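Local coordinates for methionine-R-sulfoxide reductase (PDB 3MMH), which catalyses the reduction of free methionine-R-sulfoxide, the R form of the oxidised amino acid, to methionine, at residues A[11-15]-A[46-50]; A[36-41]-A[67-71]; A[54-58]-A[126-130]; A[84-88]-A[115-119]. All blocks are in the same frame, centred on the assembly; numbering follows the deposited sequence.

Following the chain from the N terminus, contact 1 closes the first loop by bringing the start of helix 11-27 against the end of helix 32-47. Contact 2 crosses it: its helical part, 36-41, lies inside that loop, while its partner 67-71 comes later, on strand 63-70. Contact 3 crosses contact 2 in turn and pairs strand 51-58 with strand 126-135; backbone bonds from Phe54 to Ala67 and Pro68 join the two. Contact 4 is nested within the long loop that contact 3 closes, and sets helix 83-91 on strand 115-123. Val130 packs on Val118 between contacts 3 and 4, and both contacts reach the bound methionine sulfoxide.

Contact 1. Residues A[11-15]-A[46-50]; sequences KAALY and AFGWF
Tyr15 and Phe47 form the aromatic centre of this contact. Phe47 CZ stands over the middle of the Tyr15 ring, 3.6 Å from Tyr15 CD1, with the ring planes inclined at 39°: an oblique meeting that is neither a stack nor a T. Beyond it the phenol oxygen reaches the rim of the indole, where Tyr15 OH lies in the Trp49 plane, 3.2 Å from Trp49 CH2. The torsion that turns Tyr15 CG opposite its carbonyl carbon (chi1 -82°) helps carry the ring across Phe47.

Aliphatic packing comes from Leu14, on the face of Phe47 opposite the tyrosine hydroxyl. Leu14 CD2 makes a CH-pi contact 4.0 Å from the Phe47 ring centroid, 17° off the ring normal, and also meets Ala46 CB at 4.1 Å. The small alanine suits a place where a branched leucine must come close to the helix. Helices 11-27 and 32-47 thus meet near the start of one and the end of the other, beside helix 143-165, in the helical layer of the GAF fold.

The polar ends are served by helix 143-165 and the residues before it: Tyr15 OH is hydrogen-bonded to Asp145, and Lys11 NZ forms salt bridges with Asp142 and Asp145. The aliphatic part of lysine lies beside the phenylalanine, Lys11 CG being 4.1 Å from Phe47 CE1.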
loop_
_atom_site.group_PDB
_atom_site.type_symbol
_atom_site.label_atom_id
_atom_site.label_comp_id
_atom_site.label_asym_id
_atom_site.label_seq_id
_atom_site.Cartn_x
_atom_site.Cartn_y
_atom_site.Cartn_z
ATOM N N LYS A 11 8.611 21.158 8.329
ATOM C CA LYS A 11 7.826 20.583 7.264
ATOM C C LYS A 11 8.324 20.924 5.883
ATOM O O LYS A 11 8.521 20.075 5.013
ATOM C CB LYS A 11 6.340 20.972 7.463
ATOM C CG LYS A 11 5.399 20.359 6.423
ATOM C CD LYS A 11 4.069 21.158 6.271
ATOM C CE LYS A 11 3.239 21.237 7.502
ATOM N NZ LYS A 11 1.980 21.915 7.176
ATOM N N ALA A 12 8.450 22.233 5.583
ATOM C CA ALA A 12 8.867 22.679 4.251
ATOM C C ALA A 12 10.266 22.133 3.921
ATOM O O ALA A 12 10.484 21.639 2.795
ATOM C CB ALA A 12 8.796 24.205 4.153
ATOM N N ALA A 13 11.193 22.210 4.860
ATOM C CA ALA A 13 12.520 21.706 4.623
ATOM C C ALA A 13 12.468 20.207 4.328
ATOM O O ALA A 13 13.247 19.701 3.528
ATOM C CB ALA A 13 13.441 22.031 5.818
ATOM N N LEU A 14 11.589 19.460 5.031
ATOM C CA LEU A 14 11.509 18.028 4.805
ATOM C C LEU A 14 10.985 17.712 3.409
ATOM O O LEU A 14 11.489 16.822 2.744
ATOM C CB LEU A 14 10.690 17.349 5.914
ATOM C CG LEU A 14 10.673 15.812 5.862
ATOM C CD1 LEU A 14 12.018 15.211 5.989
ATOM C CD2 LEU A 14 9.727 15.278 6.944
ATOM N N TYR A 15 9.983 18.443 2.933
ATOM C CA TYR A 15 9.559 18.250 1.548
ATOM C C TYR A 15 10.709 18.471 0.621
ATOM O O TYR A 15 10.884 17.751 -0.361
ATOM C CB TYR A 15 8.409 19.203 1.184
ATOM C CG TYR A 15 7.030 18.743 1.601
ATOM C CD1 TYR A 15 6.458 17.657 0.942
ATOM C CD2 TYR A 15 6.282 19.404 2.534
ATOM C CE1 TYR A 15 5.161 17.272 1.229
ATOM C CE2 TYR A 15 4.973 19.026 2.832
ATOM C CZ TYR A 15 4.424 17.944 2.174
ATOM O OH TYR A 15 3.128 17.559 2.396
ATOM N N ALA A 46 8.367 9.645 6.333
ATOM C CA ALA A 46 8.894 10.982 6.481
ATOM C C ALA A 46 7.979 11.826 7.371
ATOM O O ALA A 46 8.439 12.515 8.285
ATOM C CB ALA A 46 9.069 11.648 5.120
ATOM N N PHE A 47 6.677 11.815 7.076
ATOM C CA PHE A 47 5.761 12.781 7.746
ATOM C C PHE A 47 4.902 12.139 8.844
ATOM O O PHE A 47 4.423 12.843 9.719
ATOM C CB PHE A 47 4.821 13.423 6.702
ATOM C CG PHE A 47 5.554 14.331 5.767
ATOM C CD1 PHE A 47 5.770 15.639 6.132
ATOM C CD2 PHE A 47 6.025 13.900 4.537
ATOM C CE1 PHE A 47 6.458 16.528 5.295
ATOM C CE2 PHE A 47 6.728 14.768 3.757
ATOM C CZ PHE A 47 6.934 16.055 4.123
ATOM N N GLY A 48 4.735 10.812 8.837
ATOM C CA GLY A 48 4.014 10.180 9.911
ATOM C C GLY A 48 2.552 10.471 9.938
ATOM O O GLY A 48 1.882 10.245 10.974
ATOM N N TRP A 49 1.939 10.912 8.844
ATOM C CA TRP A 49 0.536 11.179 8.795
ATOM C C TRP A 49 -0.220 9.926 9.136
ATOM O O TRP A 49 0.181 8.819 8.869
ATOM C CB TRP A 49 0.129 11.671 7.393
ATOM C CG TRP A 49 0.738 12.966 6.976
ATOM C CD1 TRP A 49 0.905 14.080 7.751
ATOM C CD2 TRP A 49 1.303 13.266 5.720
ATOM N NE1 TRP A 49 1.496 15.090 7.038
ATOM C CE2 TRP A 49 1.725 14.626 5.781
ATOM C CE3 TRP A 49 1.467 12.598 4.534
ATOM C CZ2 TRP A 49 2.297 15.272 4.675
ATOM C CZ3 TRP A 49 2.032 13.262 3.455
ATOM C CH2 TRP A 49 2.456 14.593 3.511
ATOM N N PHE A 50 -1.423 10.103 9.665
ATOM C CA PHE A 50 -2.333 9.008 10.004
ATOM C C PHE A 50 -2.649 8.110 8.791
ATOM O O PHE A 50 -2.681 6.865 8.942
ATOM C CB PHE A 50 -3.647 9.619 10.524
ATOM C CG PHE A 50 -4.682 8.638 10.927
ATOM C CD1 PHE A 50 -4.511 7.795 12.032
ATOM C CD2 PHE A 50 -5.872 8.580 10.224
ATOM C CE1 PHE A 50 -5.477 6.851 12.386
ATOM C CE2 PHE A 50 -6.847 7.656 10.587
ATOM C CZ PHE A 50 -6.663 6.917 11.715
#

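Contact 2. Residues A[36-41]-A[67-71]; sequences LANTAA and APFQG
Pro68 lays its ring against the backbone of helix 32-47 at Ala37, with Pro68 CB 3.5 Å from Ala37 CA and 3.7 Å from Ala37 CB. The other end of the proline ring turns to the preceding residue, where Pro68 CG meets Leu36 CB at 4.0 Å. Leu36 sends its branch past the proline: with CG opposite the carbonyl carbon (chi1 -66°), its methyls run on toward Phe54 and Leu56 of strand 51-58. Proline suits this corner, where the chain changes direction, because its compact, rigid ring offers an apolar surface to the helix, while its carbonyl still bonds to the backbone of Phe54.

One turn along the helix, Ala40 points its methyl at the strand itself, Ala40 CB lying 4.1 Å from Phe69 CA. Such close approach needs small residues on the helix, and Ala37, Ala40 and Ala41 provide them; the alpha carbons of Ala37 and Pro68 are only 4.9 Å apart. Phe69 and Gln70 then leave the strand in contrary senses. Phe69 is directed off the helix, meets the Trp51 ring nearly in parallel, and packs on Asn38 of the second subunit. Gln70 is directed toward the helix, its chain bent at the second torsion, and its CG comes within 4.1 Å of Ala40 O.

Asn38, on the helix, donates from ND2 to Ala74 O of the second subunit, and Ala37 and Gln70 belong to one magnesium site. The arrangement is a helix laid on the antiparallel sheet of a GAF domain, here where two subunits meet.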
loop_
_atom_site.group_PDB
_atom_site.type_symbol
_atom_site.label_atom_id
_atom_site.label_comp_id
_atom_site.label_asym_id
_atom_site.label_seq_id
_atom_site.Cartn_x
_atom_site.Cartn_y
_atom_site.Cartn_z
ATOM N N LEU A 36 3.364 3.917 -6.816
ATOM C CA LEU A 36 2.430 4.495 -5.847
ATOM C C LEU A 36 2.686 3.942 -4.471
ATOM O O LEU A 36 2.645 4.650 -3.452
ATOM C CB LEU A 36 0.968 4.250 -6.269
ATOM C CG LEU A 36 0.561 4.988 -7.573
ATOM C CD1 LEU A 36 -0.882 4.569 -7.921
ATOM C CD2 LEU A 36 0.773 6.485 -7.535
ATOM N N ALA A 37 2.910 2.630 -4.383
ATOM C CA ALA A 37 3.150 1.961 -3.108
ATOM C C ALA A 37 4.388 2.491 -2.444
ATOM O O ALA A 37 4.414 2.824 -1.228
ATOM C CB ALA A 37 3.180 0.450 -3.296
ATOM N N ASN A 38 5.493 2.632 -3.181
ATOM C CA ASN A 38 6.714 3.161 -2.567
ATOM C C ASN A 38 6.548 4.678 -2.243
ATOM O O ASN A 38 7.111 5.130 -1.241
ATOM C CB ASN A 38 7.970 2.945 -3.438
ATOM C CG ASN A 38 8.665 1.639 -3.119
ATOM O OD1 ASN A 38 8.395 1.130 -1.948
ATOM N ND2 ASN A 38 9.370 1.066 -4.006
ATOM N N THR A 39 5.808 5.427 -3.036
ATOM C CA THR A 39 5.591 6.830 -2.702
ATOM C C THR A 39 4.827 6.989 -1.386
ATOM O O THR A 39 5.191 7.774 -0.530
ATOM C CB THR A 39 4.824 7.559 -3.850
ATOM O OG1 THR A 39 5.663 7.512 -5.039
ATOM C CG2 THR A 39 4.570 8.999 -3.543
ATOM N N ALA A 40 3.762 6.171 -1.201
ATOM C CA ALA A 40 3.050 6.180 0.047
ATOM C C ALA A 40 3.960 5.854 1.174
ATOM O O ALA A 40 3.907 6.420 2.289
ATOM C CB ALA A 40 1.823 5.274 0.017
ATOM N N ALA A 41 4.832 4.845 1.000
ATOM C CA ALA A 41 5.762 4.478 2.042
ATOM C C ALA A 41 6.702 5.563 2.436
ATOM O O ALA A 41 7.029 5.742 3.635
ATOM C CB ALA A 41 6.586 3.234 1.587
ATOM N N ALA A 67 -6.184 2.394 -4.024
ATOM C CA ALA A 67 -4.916 1.943 -4.576
ATOM C C ALA A 67 -3.935 1.822 -3.410
ATOM O O ALA A 67 -4.350 1.852 -2.255
ATOM C CB ALA A 67 -4.533 2.803 -5.765
ATOM N N PRO A 68 -2.605 1.813 -3.616
ATOM C CA PRO A 68 -1.710 1.717 -2.448
ATOM C C PRO A 68 -1.892 2.848 -1.445
ATOM O O PRO A 68 -2.096 3.998 -1.835
ATOM C CB PRO A 68 -0.344 1.671 -3.076
ATOM C CG PRO A 68 -0.525 0.992 -4.393
ATOM C CD PRO A 68 -1.865 1.562 -4.873
ATOM N N PHE A 69 -1.677 2.530 -0.174
ATOM C CA PHE A 69 -1.762 3.484 0.912
ATOM C C PHE A 69 -1.101 2.915 2.155
ATOM O O PHE A 69 -0.927 1.695 2.265
ATOM C CB PHE A 69 -3.197 3.854 1.219
ATOM C CG PHE A 69 -4.018 2.713 1.893
ATOM C CD1 PHE A 69 -4.644 1.768 1.148
ATOM C CD2 PHE A 69 -4.070 2.686 3.265
ATOM C CE1 PHE A 69 -5.388 0.779 1.780
ATOM C CE2 PHE A 69 -4.843 1.677 3.903
ATOM C CZ PHE A 69 -5.486 0.763 3.142
ATOM N N GLN A 70 -0.819 3.770 3.106
ATOM C CA GLN A 70 -0.407 3.419 4.447
ATOM C C GLN A 70 -1.338 4.061 5.439
ATOM O O GLN A 70 -1.822 5.172 5.242
ATOM C CB GLN A 70 1.060 3.784 4.677
ATOM C CG GLN A 70 1.987 3.137 3.699
ATOM C CD GLN A 70 3.177 2.413 4.069
ATOM O OE1 GLN A 70 3.935 1.902 3.208
ATOM N NE2 GLN A 70 3.419 2.344 5.325
ATOM N N GLY A 71 -1.572 3.348 6.540
ATOM C CA GLY A 71 -2.531 3.734 7.536
ATOM C C GLY A 71 -3.661 2.698 7.654
ATOM O O GLY A 71 -3.586 1.618 7.020
#

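Contact 3. Residues A[54-58]-A[126-130]; sequences FYLVD and RCIGV. With SME (methionine sulfoxide), chain C.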
loop_
_atom_site.group_PDB
_atom_site.type_symbol
_atom_site.label_atom_id
_atom_site.label_comp_id
_atom_site.label_asym_id
_atom_site.label_seq_id
_atom_site.Cartn_x
_atom_site.Cartn_y
_atom_site.Cartn_z
ATOM N N PHE A 54 -3.441 6.607 -2.244
ATOM C CA PHE A 54 -3.999 6.936 -3.551
ATOM C C PHE A 54 -5.327 6.276 -3.774
ATOM O O PHE A 54 -5.533 5.120 -3.352
ATOM C CB PHE A 54 -3.031 6.542 -4.654
ATOM C CG PHE A 54 -1.692 7.250 -4.559
ATOM C CD1 PHE A 54 -1.520 8.489 -5.116
ATOM C CD2 PHE A 54 -0.659 6.720 -3.789
ATOM C CE1 PHE A 54 -0.288 9.128 -4.967
ATOM C CE2 PHE A 54 0.569 7.348 -3.658
ATOM C CZ PHE A 54 0.701 8.594 -4.236
ATOM N N TYR A 55 -6.152 6.949 -4.558
ATOM C CA TYR A 55 -7.290 6.348 -5.243
ATOM C C TYR A 55 -7.144 6.611 -6.717
ATOM O O TYR A 55 -6.634 7.680 -7.107
ATOM C CB TYR A 55 -8.632 6.948 -4.773
ATOM C CG TYR A 55 -9.086 6.589 -3.406
ATOM C CD1 TYR A 55 -10.132 5.665 -3.234
ATOM C CD2 TYR A 55 -8.543 7.172 -2.235
ATOM C CE1 TYR A 55 -10.548 5.301 -1.999
ATOM C CE2 TYR A 55 -8.967 6.810 -0.974
ATOM C CZ TYR A 55 -9.975 5.840 -0.837
ATOM O OH TYR A 55 -10.383 5.455 0.411
ATOM N N LEU A 56 -7.601 5.709 -7.541
ATOM C CA LEU A 56 -7.460 5.790 -9.007
ATOM C C LEU A 56 -8.837 5.772 -9.662
ATOM O O LEU A 56 -9.735 5.050 -9.207
ATOM C CB LEU A 56 -6.567 4.670 -9.570
ATOM C CG LEU A 56 -5.120 4.727 -9.080
ATOM C CD1 LEU A 56 -4.371 3.461 -9.538
ATOM C CD2 LEU A 56 -4.401 6.032 -9.439
ATOM N N VAL A 57 -9.013 6.556 -10.703
ATOM C CA VAL A 57 -10.292 6.622 -11.386
ATOM C C VAL A 57 -10.586 5.309 -12.139
ATOM O O VAL A 57 -9.745 4.857 -12.922
ATOM C CB VAL A 57 -10.331 7.836 -12.355
ATOM C CG1 VAL A 57 -11.561 7.757 -13.253
ATOM C CG2 VAL A 57 -10.260 9.137 -11.581
ATOM N N ASP A 58 -11.784 4.792 -11.942
ATOM C CA ASP A 58 -12.372 3.693 -12.674
ATOM C C ASP A 58 -13.388 4.253 -13.608
ATOM O O ASP A 58 -14.481 4.633 -13.182
ATOM C CB ASP A 58 -13.038 2.684 -11.753
ATOM C CG ASP A 58 -13.574 1.498 -12.481
ATOM O OD1 ASP A 58 -13.234 1.218 -13.617
ATOM O OD2 ASP A 58 -14.431 0.849 -11.882
ATOM N N ARG A 126 -7.342 14.738 -18.223
ATOM C CA ARG A 126 -8.393 14.189 -17.376
ATOM C C ARG A 126 -7.803 13.682 -16.065
ATOM O O ARG A 126 -6.627 13.326 -16.000
ATOM C CB ARG A 126 -9.108 13.044 -18.097
ATOM C CG ARG A 126 -9.644 13.418 -19.470
ATOM C CD ARG A 126 -10.273 12.222 -20.165
ATOM N NE ARG A 126 -11.497 11.787 -19.499
ATOM C CZ ARG A 126 -12.114 10.634 -19.751
ATOM N NH1 ARG A 126 -11.614 9.806 -20.659
ATOM N NH2 ARG A 126 -13.225 10.310 -19.100
ATOM N N CYS A 127 -8.625 13.650 -15.022
ATOM C CA CYS A 127 -8.213 13.092 -13.740
ATOM C C CYS A 127 -8.020 11.582 -13.850
ATOM O O CYS A 127 -8.901 10.869 -14.329
ATOM C CB CYS A 127 -9.254 13.406 -12.664
ATOM S SG CYS A 127 -8.747 12.968 -10.985
ATOM N N ILE A 128 -6.863 11.103 -13.403
ATOM C CA ILE A 128 -6.595 9.670 -13.333
ATOM C C ILE A 128 -6.654 9.162 -11.894
ATOM O O ILE A 128 -6.665 7.946 -11.681
ATOM C CB ILE A 128 -5.240 9.296 -13.958
ATOM C CG1 ILE A 128 -4.055 9.937 -13.273
ATOM C CG2 ILE A 128 -5.302 9.597 -15.540
ATOM C CD1 ILE A 128 -2.651 9.386 -13.717
ATOM N N GLY A 129 -6.707 10.032 -10.906
ATOM C CA GLY A 129 -6.685 9.614 -9.499
ATOM C C GLY A 129 -6.375 10.774 -8.596
ATOM O O GLY A 129 -6.247 11.913 -9.056
ATOM N N VAL A 130 -6.198 10.478 -7.321
ATOM C CA VAL A 130 -5.869 11.468 -6.322
ATOM C C VAL A 130 -4.865 10.891 -5.335
ATOM O O VAL A 130 -4.866 9.679 -5.057
ATOM C CB VAL A 130 -7.079 12.033 -5.579
ATOM C CG1 VAL A 130 -8.148 12.649 -6.527
ATOM C CG2 VAL A 130 -7.742 10.960 -4.669
HETATM N N SME C . -11.859 11.466 3.575
HETATM C CA SME C . -11.943 11.072 2.149
HETATM C CB SME C . -12.151 9.555 1.954
HETATM C CG SME C . -10.870 8.705 1.947
HETATM S S SME C . -10.260 8.382 3.552
HETATM O OE SME C . -10.219 9.432 4.553
HETATM C CE SME C . -8.803 7.510 3.155
HETATM C C SME C . -12.993 11.884 1.443
HETATM O O SME C . -13.109 11.731 0.219
HETATM O OXT SME C . -13.701 12.725 2.119
HETATM O O HOH W 1 -6.948 5.815 -13.352
#
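Strands 54-58 and 126-130 run antiparallel at 144°: Tyr55 and Val130 form a hydrogen-bonded pair (Tyr55 N to Val130 O 3.1 Å, Val130 N to Tyr55 O 2.8 Å), followed by the non-hydrogen-bonded pair Leu56 and Gly129. Val57 N then gives an almost straight bond to Ile128 O (2.9 Å, 172° at the hydrogen), although it approaches from well above the carbonyl plane. A water bridges the two strands here, donating to both Val57 O and Ile128 O.

Glycine suits position 129 because Gly129 CA comes 3.1 Å from Tyr55 O. A beta carbon there would be jammed against that oxygen and crowded by Leu56 CD2. These are the two central strands of the six-stranded GAF sheet.

On one face, Tyr55 CB meets Val130 CG2 at 4.1 Å. The tyrosine ring then leads off toward the substrate pocket, where Tyr55 OH is hydrogen-bonded to Cys75 O and lies 3.6 Å from CG of methionine sulfoxide. Farther along, Val57 sets CG1 opposite its backbone N (chi1 170°), which puts CG2 over the other strand, 3.5 Å from Cys127 O. Leu56, on the opposite face, packs against Trp32 of helix 32-47.

Contact 4. Residues A[84-88]-A[115-119]; sequences VCGQA and SEIVV. With SME (methionine sulfoxide), chain C.
Val118 wedges both methyls into helix 84-88, where the packing is dense. Val118 CG2 presses on Val84 CG1 at 3.5 Å, tighter than usual van der Waals contact, while Val118 CG1 meets Ala88 CB, also at 3.5 Å. The short side chain of alanine, one turn after Val84, lets the helix lie close to the strand, crossing it at -32°. The sulfur of Cys85 touches less closely, SG lying 3.9 Å from Val118 CG2.

Toward Glu116 the direct contacts thin to Val84 CG2, 3.4 Å from Glu116 OE1, and the substrate bridges helix and strand. The extended chain of Glu116, with CG opposite the backbone N (chi1 -179°), carries the carboxylate to the ligand amino group: the nitrogen of methionine sulfoxide bonds to Glu116 OE1 at 2.9 Å and weakly to OE2. Asp132 and Asp134 lie close to Glu116 OE2, a cluster consistent with a site for the amino group.

In this GAF-domain substrate pocket the first turn of helix 83-91 receives the ligand carboxylate. Val84 N donates to ligand OXT at 2.8 Å. Cys85 N donates to ligand O, also at 2.8 Å and nearly straight at 168°. The helix N terminus would probably add attraction for that anion.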
loop_
_atom_site.group_PDB
_atom_site.type_symbol
_atom_site.label_atom_id
_atom_site.label_comp_id
_atom_site.label_asym_id
_atom_site.label_seq_id
_atom_site.Cartn_x
_atom_site.Cartn_y
_atom_site.Cartn_z
ATOM N N VAL A 84 -14.161 14.679 0.107
ATOM C CA VAL A 84 -13.059 15.550 -0.318
ATOM C C VAL A 84 -12.443 14.984 -1.637
ATOM O O VAL A 84 -12.043 15.744 -2.487
ATOM C CB VAL A 84 -12.040 15.700 0.809
ATOM C CG1 VAL A 84 -10.977 16.705 0.470
ATOM C CG2 VAL A 84 -12.717 16.088 2.139
ATOM N N CYS A 85 -12.272 13.664 -1.688
ATOM C CA CYS A 85 -11.641 13.058 -2.844
ATOM C C CYS A 85 -12.447 13.271 -4.148
ATOM O O CYS A 85 -11.892 13.666 -5.142
ATOM C CB CYS A 85 -11.385 11.610 -2.624
ATOM S SG CYS A 85 -10.065 11.202 -1.436
ATOM N N GLY A 86 -13.761 13.007 -4.056
ATOM C CA GLY A 86 -14.586 13.209 -5.217
ATOM C C GLY A 86 -14.756 14.642 -5.592
ATOM O O GLY A 86 -14.962 14.982 -6.791
ATOM N N GLN A 87 -14.735 15.553 -4.598
ATOM C CA GLN A 87 -14.700 16.986 -4.856
ATOM C C GLN A 87 -13.454 17.459 -5.546
ATOM O O GLN A 87 -13.528 18.295 -6.480
ATOM C CB GLN A 87 -14.853 17.791 -3.582
ATOM C CG GLN A 87 -16.202 17.681 -2.940
ATOM C CD GLN A 87 -16.251 18.098 -1.479
ATOM O OE1 GLN A 87 -15.280 18.624 -0.931
ATOM N NE2 GLN A 87 -17.382 17.831 -0.861
ATOM N N ALA A 88 -12.297 16.948 -5.146
ATOM C CA ALA A 88 -11.045 17.351 -5.820
ATOM C C ALA A 88 -11.112 16.929 -7.263
ATOM O O ALA A 88 -10.680 17.678 -8.154
ATOM C CB ALA A 88 -9.833 16.751 -5.122
ATOM N N SER A 115 -8.149 16.264 9.806
ATOM C CA SER A 115 -7.807 17.172 8.733
ATOM C C SER A 115 -7.301 16.372 7.549
ATOM O O SER A 115 -6.958 15.194 7.721
ATOM C CB SER A 115 -6.794 18.229 9.176
ATOM O OG SER A 115 -5.536 17.692 9.539
ATOM N N GLU A 116 -7.308 16.920 6.355
ATOM C CA GLU A 116 -7.049 16.182 5.130
ATOM C C GLU A 116 -6.561 17.105 4.026
ATOM O O GLU A 116 -6.895 18.315 3.992
ATOM C CB GLU A 116 -8.367 15.522 4.703
ATOM C CG GLU A 116 -8.369 14.665 3.470
ATOM C CD GLU A 116 -9.583 13.862 3.246
ATOM O OE1 GLU A 116 -10.601 14.036 3.887
ATOM O OE2 GLU A 116 -9.608 13.003 2.299
ATOM N N ILE A 117 -5.864 16.537 3.077
ATOM C CA ILE A 117 -5.550 17.211 1.793
ATOM C C ILE A 117 -5.695 16.180 0.665
ATOM O O ILE A 117 -5.307 15.026 0.855
ATOM C CB ILE A 117 -4.142 17.795 1.770
ATOM C CG1 ILE A 117 -3.899 18.601 0.501
ATOM C CG2 ILE A 117 -3.070 16.769 2.031
ATOM C CD1 ILE A 117 -2.608 19.471 0.536
ATOM N N VAL A 118 -6.279 16.597 -0.432
ATOM C CA VAL A 118 -6.392 15.800 -1.632
ATOM C C VAL A 118 -5.790 16.538 -2.804
ATOM O O VAL A 118 -6.202 17.669 -3.067
ATOM C CB VAL A 118 -7.836 15.391 -1.921
ATOM C CG1 VAL A 118 -7.897 14.540 -3.204
ATOM C CG2 VAL A 118 -8.439 14.654 -0.712
ATOM N N VAL A 119 -4.890 15.906 -3.535
ATOM C CA VAL A 119 -4.258 16.481 -4.711
ATOM C C VAL A 119 -4.568 15.575 -5.936
ATOM O O VAL A 119 -4.182 14.411 -5.944
ATOM C CB VAL A 119 -2.736 16.621 -4.543
ATOM C CG1 VAL A 119 -2.085 17.162 -5.829
ATOM C CG2 VAL A 119 -2.409 17.421 -3.348
HETATM N N SME C . -11.859 11.466 3.575
HETATM C CA SME C . -11.943 11.072 2.149
HETATM C CB SME C . -12.151 9.555 1.954
HETATM C CG SME C . -10.870 8.705 1.947
HETATM S S SME C . -10.260 8.382 3.552
HETATM O OE SME C . -10.219 9.432 4.553
HETATM C CE SME C . -8.803 7.510 3.155
HETATM C C SME C . -12.993 11.884 1.443
HETATM O O SME C . -13.109 11.731 0.219
HETATM O OXT SME C . -13.701 12.725 2.119
#